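Local structure of lasso peptide isopeptidase AtxE2 (Asticcacaulis excentricus, 5TXE) at residues L405-L419 with N498-L510. The protein hydrolyses the isopeptide bond of the lasso peptides astexin-2 and astexin-3, opening the threaded substrates and converting them to linear peptides. The protein carries 1 engineered substitution. Sequence-based numbering, arbitrary orientation.
Sequences LTLRNRNGIEVFSDL and NILHTLEDLIDDL
One face of the His-501 ring carries the side chain of Arg-410, whose CD lies 4.3 Å from the ring centroid in a CH-pi contact, while Glu-504 OE1 sits at the ring edge, in plane. The Arg-410 guanidinium is turned 47° from that ring; His-501 O lies over one of its faces, and at its edge Arg-410 NH2 forms a weak hydrogen bond within a salt bridge to Glu-504 OE1 (3.3 Å). Asp-505 completes this charged network obliquely, its OD2 also taking a weak bond from Arg-410 N, although Arg-410 NH1 and Asp-505 OD1 are modelled too close together, leaving both positions doubtful.

Deeper in, Asn-409 joins hairpin and helix. With CG between its backbone N and carbonyl carbon (chi1 76°), Asn-409 ND2 donates a hydrogen bond to Thr-502 OG1 (2.9 Å), whose own hydroxyl donates to Asn-498 O. On the hairpin side, Asn-409 OD1 receives Asn-411 N in an Asx turn and Ile-413 N (3.0 Å), from opposite faces of the amide plane. An alanine here is likely to leave the backbone amides of Asn-411 and Ile-413 without their shared acceptor and the Thr-502 hydroxyl without its donor.

Along the two strands the contact becomes apolar: Leu-407 CD2 meets Leu-506 CD2 at 3.5 Å, Val-415 CG2 packs on Thr-502 CG2 at 3.7 Å, and Leu-419 CD2 touches Leu-510 CD2 at 3.8 Å. Strand 401-408 is the outermost strand of the alpha/beta-hydrolase sheet, with helix 494-512 packed across its hairpin with 414-421. The chemistry implies a graded interface, ionic around Arg-410, hydrogen-bonded through the buried amide of Asn-409 and aliphatic along the strands.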
loop_
_atom_site.group_PDB
_atom_site.type_symbol
_atom_site.label_atom_id
_atom_site.label_comp_id
_atom_site.label_asym_id
_atom_site.label_seq_id
_atom_site.Cartn_x
_atom_site.Cartn_y
_atom_site.Cartn_z
ATOM N N LEU A 405 0.058 17.728 12.342
ATOM C CA LEU A 405 -0.260 19.056 11.844
ATOM C C LEU A 405 -1.635 19.014 11.221
ATOM O O LEU A 405 -2.001 18.017 10.575
ATOM C CB LEU A 405 0.701 19.517 10.719
ATOM C CG LEU A 405 2.190 19.565 10.980
ATOM C CD1 LEU A 405 2.928 19.803 9.667
ATOM C CD2 LEU A 405 2.520 20.657 11.961
ATOM N N THR A 406 -2.339 20.144 11.330
ATOM C CA THR A 406 -3.623 20.307 10.726
ATOM C C THR A 406 -3.805 21.689 10.197
ATOM O O THR A 406 -3.375 22.689 10.788
ATOM C CB THR A 406 -4.758 20.059 11.735
ATOM O OG1 THR A 406 -4.587 20.932 12.833
ATOM C CG2 THR A 406 -4.790 18.589 12.244
ATOM N N LEU A 407 -4.429 21.753 9.040
ATOM C CA LEU A 407 -4.765 23.005 8.483
ATOM C C LEU A 407 -5.878 22.832 7.443
ATOM O O LEU A 407 -6.271 21.696 7.099
ATOM C CB LEU A 407 -3.543 23.716 7.900
ATOM C CG LEU A 407 -2.755 23.093 6.741
ATOM C CD1 LEU A 407 -3.433 23.252 5.382
ATOM C CD2 LEU A 407 -1.380 23.779 6.702
ATOM N N ARG A 408 -6.431 23.959 7.015
ATOM C CA ARG A 408 -7.410 23.948 5.979
ATOM C C ARG A 408 -6.642 24.584 4.881
ATOM O O ARG A 408 -5.948 25.565 5.127
ATOM C CB ARG A 408 -8.636 24.767 6.338
ATOM C CG ARG A 408 -9.778 24.534 5.361
ATOM C CD ARG A 408 -11.040 25.300 5.755
ATOM N NE ARG A 408 -11.718 24.806 6.958
ATOM C CZ ARG A 408 -12.526 23.756 6.996
ATOM N NH1 ARG A 408 -12.734 22.994 5.921
ATOM N NH2 ARG A 408 -13.108 23.414 8.136
ATOM N N ASN A 409 -6.711 24.006 3.695
ATOM C CA ASN A 409 -5.921 24.514 2.607
ATOM C C ASN A 409 -6.668 25.629 1.905
ATOM O O ASN A 409 -7.838 25.902 2.225
ATOM C CB ASN A 409 -5.440 23.378 1.667
ATOM C CG ASN A 409 -6.503 22.821 0.742
ATOM O OD1 ASN A 409 -7.571 23.371 0.587
ATOM N ND2 ASN A 409 -6.200 21.651 0.128
ATOM N N ARG A 410 -5.992 26.254 0.945
ATOM C CA ARG A 410 -6.553 27.384 0.223
ATOM C C ARG A 410 -7.818 27.035 -0.571
ATOM O O ARG A 410 -8.604 27.903 -0.910
ATOM C CB ARG A 410 -5.474 28.096 -0.620
ATOM C CG ARG A 410 -4.546 27.295 -1.567
ATOM C CD ARG A 410 -3.797 28.302 -2.456
ATOM N NE ARG A 410 -2.360 28.171 -2.668
ATOM C CZ ARG A 410 -1.400 28.324 -1.755
ATOM N NH1 ARG A 410 -1.698 28.511 -0.490
ATOM N NH2 ARG A 410 -0.126 28.244 -2.116
ATOM N N ASN A 411 -8.078 25.766 -0.809
ATOM C CA ASN A 411 -9.326 25.394 -1.427
ATOM C C ASN A 411 -10.362 24.976 -0.420
ATOM O O ASN A 411 -11.357 24.344 -0.807
ATOM C CB ASN A 411 -9.044 24.270 -2.410
ATOM C CG ASN A 411 -8.051 24.711 -3.473
ATOM O OD1 ASN A 411 -6.865 24.344 -3.484
ATOM N ND2 ASN A 411 -8.537 25.557 -4.353
ATOM N N GLY A 412 -10.131 25.284 0.866
ATOM C CA GLY A 412 -11.126 24.977 1.916
ATOM C C GLY A 412 -11.122 23.546 2.443
ATOM O O GLY A 412 -12.039 23.122 3.095
ATOM N N ILE A 413 -10.109 22.761 2.114
ATOM C CA ILE A 413 -10.160 21.322 2.405
ATOM C C ILE A 413 -9.325 21.046 3.614
ATOM O O ILE A 413 -8.256 21.596 3.766
ATOM C CB ILE A 413 -9.689 20.507 1.192
ATOM C CG1 ILE A 413 -10.711 20.645 0.072
ATOM C CG2 ILE A 413 -9.471 19.048 1.564
ATOM C CD1 ILE A 413 -10.132 20.435 -1.299
ATOM N N GLU A 414 -9.843 20.214 4.488
ATOM C CA GLU A 414 -9.133 19.830 5.701
ATOM C C GLU A 414 -7.952 18.931 5.351
ATOM O O GLU A 414 -8.089 18.000 4.589
ATOM C CB GLU A 414 -10.070 19.066 6.658
ATOM C CG GLU A 414 -11.266 19.908 7.127
ATOM C CD GLU A 414 -12.258 19.173 8.020
ATOM O OE1 GLU A 414 -12.043 18.003 8.416
ATOM O OE2 GLU A 414 -13.233 19.829 8.388
ATOM N N VAL A 415 -6.808 19.220 5.942
ATOM C CA VAL A 415 -5.592 18.492 5.683
ATOM C C VAL A 415 -4.969 18.048 6.997
ATOM O O VAL A 415 -4.945 18.825 7.947
ATOM C CB VAL A 415 -4.599 19.419 5.015
ATOM C CG1 VAL A 415 -3.246 18.720 4.848
ATOM C CG2 VAL A 415 -5.146 19.879 3.680
ATOM N N PHE A 416 -4.470 16.812 7.066
ATOM C CA PHE A 416 -3.504 16.517 8.120
ATOM C C PHE A 416 -2.183 16.032 7.511
ATOM O O PHE A 416 -2.142 15.625 6.328
ATOM C CB PHE A 416 -4.082 15.550 9.150
ATOM C CG PHE A 416 -3.998 14.077 8.762
ATOM C CD1 PHE A 416 -5.018 13.463 8.057
ATOM C CD2 PHE A 416 -2.909 13.306 9.171
ATOM C CE1 PHE A 416 -4.973 12.105 7.750
ATOM C CE2 PHE A 416 -2.823 11.958 8.847
ATOM C CZ PHE A 416 -3.864 11.352 8.143
ATOM N N SER A 417 -1.129 16.124 8.308
ATOM C CA SER A 417 0.144 15.517 8.006
ATOM C C SER A 417 0.934 15.401 9.276
ATOM O O SER A 417 0.522 15.954 10.273
ATOM C CB SER A 417 0.895 16.378 7.005
ATOM O OG SER A 417 0.272 16.294 5.739
ATOM N N ASP A 418 2.049 14.668 9.268
ATOM C CA ASP A 418 2.876 14.490 10.453
ATOM C C ASP A 418 4.218 15.163 10.280
ATOM O O ASP A 418 4.819 15.055 9.238
ATOM C CB ASP A 418 3.022 13.008 10.798
ATOM C CG ASP A 418 1.698 12.390 11.363
ATOM O OD1 ASP A 418 1.144 12.947 12.366
ATOM O OD2 ASP A 418 1.186 11.375 10.805
ATOM N N LEU A 419 4.635 15.932 11.291
ATOM C CA LEU A 419 5.907 16.556 11.357
ATOM C C LEU A 419 6.781 15.684 12.238
ATOM O O LEU A 419 6.400 15.316 13.337
ATOM C CB LEU A 419 5.774 17.950 11.910
ATOM C CG LEU A 419 7.095 18.645 12.205
ATOM C CD1 LEU A 419 7.874 18.879 10.926
ATOM C CD2 LEU A 419 6.901 19.977 12.948
ATOM N N ASN A 498 -4.090 21.429 -6.546
ATOM C CA ASN A 498 -4.564 21.401 -5.140
ATOM C C ASN A 498 -3.540 20.705 -4.246
ATOM O O ASN A 498 -3.280 21.112 -3.077
ATOM C CB ASN A 498 -5.895 20.643 -5.065
ATOM C CG ASN A 498 -6.393 20.420 -3.612
ATOM O OD1 ASN A 498 -6.435 21.349 -2.784
ATOM N ND2 ASN A 498 -6.787 19.168 -3.314
ATOM N N ILE A 499 -2.971 19.616 -4.764
ATOM C CA ILE A 499 -1.898 18.957 -4.021
ATOM C C ILE A 499 -0.681 19.852 -3.824
ATOM O O ILE A 499 -0.135 19.980 -2.718
ATOM C CB ILE A 499 -1.533 17.600 -4.661
ATOM C CG1 ILE A 499 -2.703 16.659 -4.452
ATOM C CG2 ILE A 499 -0.288 17.016 -3.984
ATOM C CD1 ILE A 499 -2.725 15.506 -5.410
ATOM N N LEU A 500 -0.229 20.458 -4.898
ATOM C CA LEU A 500 0.981 21.276 -4.799
ATOM C C LEU A 500 0.754 22.478 -3.872
ATOM O O LEU A 500 1.620 22.823 -3.039
ATOM C CB LEU A 500 1.390 21.759 -6.153
ATOM C CG LEU A 500 2.581 22.698 -6.183
ATOM C CD1 LEU A 500 3.828 22.061 -5.657
ATOM C CD2 LEU A 500 2.837 23.147 -7.590
ATOM N N HIS A 501 -0.419 23.096 -3.996
ATOM C CA HIS A 501 -0.740 24.240 -3.133
ATOM C C HIS A 501 -0.833 23.812 -1.712
ATOM O O HIS A 501 -0.441 24.558 -0.817
ATOM C CB HIS A 501 -2.054 24.873 -3.538
ATOM C CG HIS A 501 -2.016 25.667 -4.809
ATOM N ND1 HIS A 501 -0.956 26.469 -5.178
ATOM C CD2 HIS A 501 -2.950 25.822 -5.771
ATOM C CE1 HIS A 501 -1.230 27.070 -6.320
ATOM N NE2 HIS A 501 -2.432 26.689 -6.704
ATOM N N THR A 502 -1.295 22.595 -1.460
ATOM C CA THR A 502 -1.328 22.098 -0.072
ATOM C C THR A 502 0.052 21.920 0.480
ATOM O O THR A 502 0.307 22.253 1.614
ATOM C CB THR A 502 -2.096 20.774 0.047
ATOM O OG1 THR A 502 -3.403 20.945 -0.471
ATOM C CG2 THR A 502 -2.199 20.300 1.482
ATOM N N LEU A 503 0.969 21.411 -0.321
ATOM C CA LEU A 503 2.347 21.309 0.151
ATOM C C LEU A 503 2.955 22.682 0.445
ATOM O O LEU A 503 3.678 22.839 1.421
ATOM C CB LEU A 503 3.226 20.602 -0.885
ATOM C CG LEU A 503 2.989 19.102 -1.004
ATOM C CD1 LEU A 503 3.748 18.583 -2.176
ATOM C CD2 LEU A 503 3.415 18.377 0.272
ATOM N N GLU A 504 2.698 23.637 -0.432
ATOM C CA GLU A 504 3.143 25.004 -0.234
ATOM C C GLU A 504 2.516 25.608 1.058
ATOM O O GLU A 504 3.223 26.240 1.821
ATOM C CB GLU A 504 2.867 25.851 -1.456
ATOM C CG GLU A 504 3.737 25.473 -2.668
ATOM C CD GLU A 504 3.343 26.188 -3.964
ATOM O OE1 GLU A 504 2.290 26.886 -3.988
ATOM O OE2 GLU A 504 4.093 26.080 -4.970
ATOM N N ASP A 505 1.259 25.305 1.358
ATOM C CA ASP A 505 0.643 25.736 2.633
ATOM C C ASP A 505 1.365 25.132 3.820
ATOM O O ASP A 505 1.688 25.830 4.771
ATOM C CB ASP A 505 -0.840 25.347 2.694
ATOM C CG ASP A 505 -1.674 26.034 1.610
ATOM O OD1 ASP A 505 -1.264 27.112 1.153
ATOM O OD2 ASP A 505 -2.744 25.511 1.196
ATOM N N LEU A 506 1.665 23.837 3.763
ATOM C CA LEU A 506 2.353 23.209 4.874
ATOM C C LEU A 506 3.742 23.781 5.070
ATOM O O LEU A 506 4.204 23.948 6.205
ATOM C CB LEU A 506 2.432 21.693 4.731
ATOM C CG LEU A 506 1.085 21.037 4.812
ATOM C CD1 LEU A 506 1.090 19.630 4.187
ATOM C CD2 LEU A 506 0.678 20.976 6.287
ATOM N N ILE A 507 4.426 24.008 3.970
ATOM C CA ILE A 507 5.771 24.523 4.056
ATOM C C ILE A 507 5.694 25.921 4.675
ATOM O O ILE A 507 6.489 26.250 5.551
ATOM C CB ILE A 507 6.434 24.586 2.656
ATOM C CG1 ILE A 507 6.718 23.159 2.135
ATOM C CG2 ILE A 507 7.724 25.350 2.687
ATOM C CD1 ILE A 507 7.143 23.152 0.689
ATOM N N ASP A 508 4.787 26.748 4.166
ATOM C CA ASP A 508 4.626 28.109 4.699
ATOM C C ASP A 508 4.315 28.091 6.181
ATOM O O ASP A 508 4.839 28.893 6.917
ATOM C CB ASP A 508 3.517 28.877 3.980
ATOM C CG ASP A 508 3.898 29.270 2.547
ATOM O OD1 ASP A 508 5.107 29.240 2.205
ATOM O OD2 ASP A 508 2.989 29.594 1.752
ATOM N N ASP A 509 3.484 27.166 6.618
ATOM C CA ASP A 509 3.210 27.038 8.038
ATOM C C ASP A 509 4.483 26.784 8.827
ATOM O O ASP A 509 4.739 27.419 9.841
ATOM C CB ASP A 509 2.200 25.887 8.264
ATOM C CG ASP A 509 1.796 25.704 9.747
ATOM O OD1 ASP A 509 0.965 26.474 10.238
ATOM O OD2 ASP A 509 2.271 24.764 10.423
ATOM N N LEU A 510 5.252 25.789 8.409
ATOM C CA LEU A 510 6.408 25.392 9.174
ATOM C C LEU A 510 7.455 26.492 9.090
ATOM O O LEU A 510 8.214 26.685 10.021
ATOM C CB LEU A 510 6.991 24.096 8.635
ATOM C CG LEU A 510 6.145 22.850 8.780
ATOM C CD1 LEU A 510 6.772 21.714 7.975
ATOM C CD2 LEU A 510 6.083 22.481 10.238
#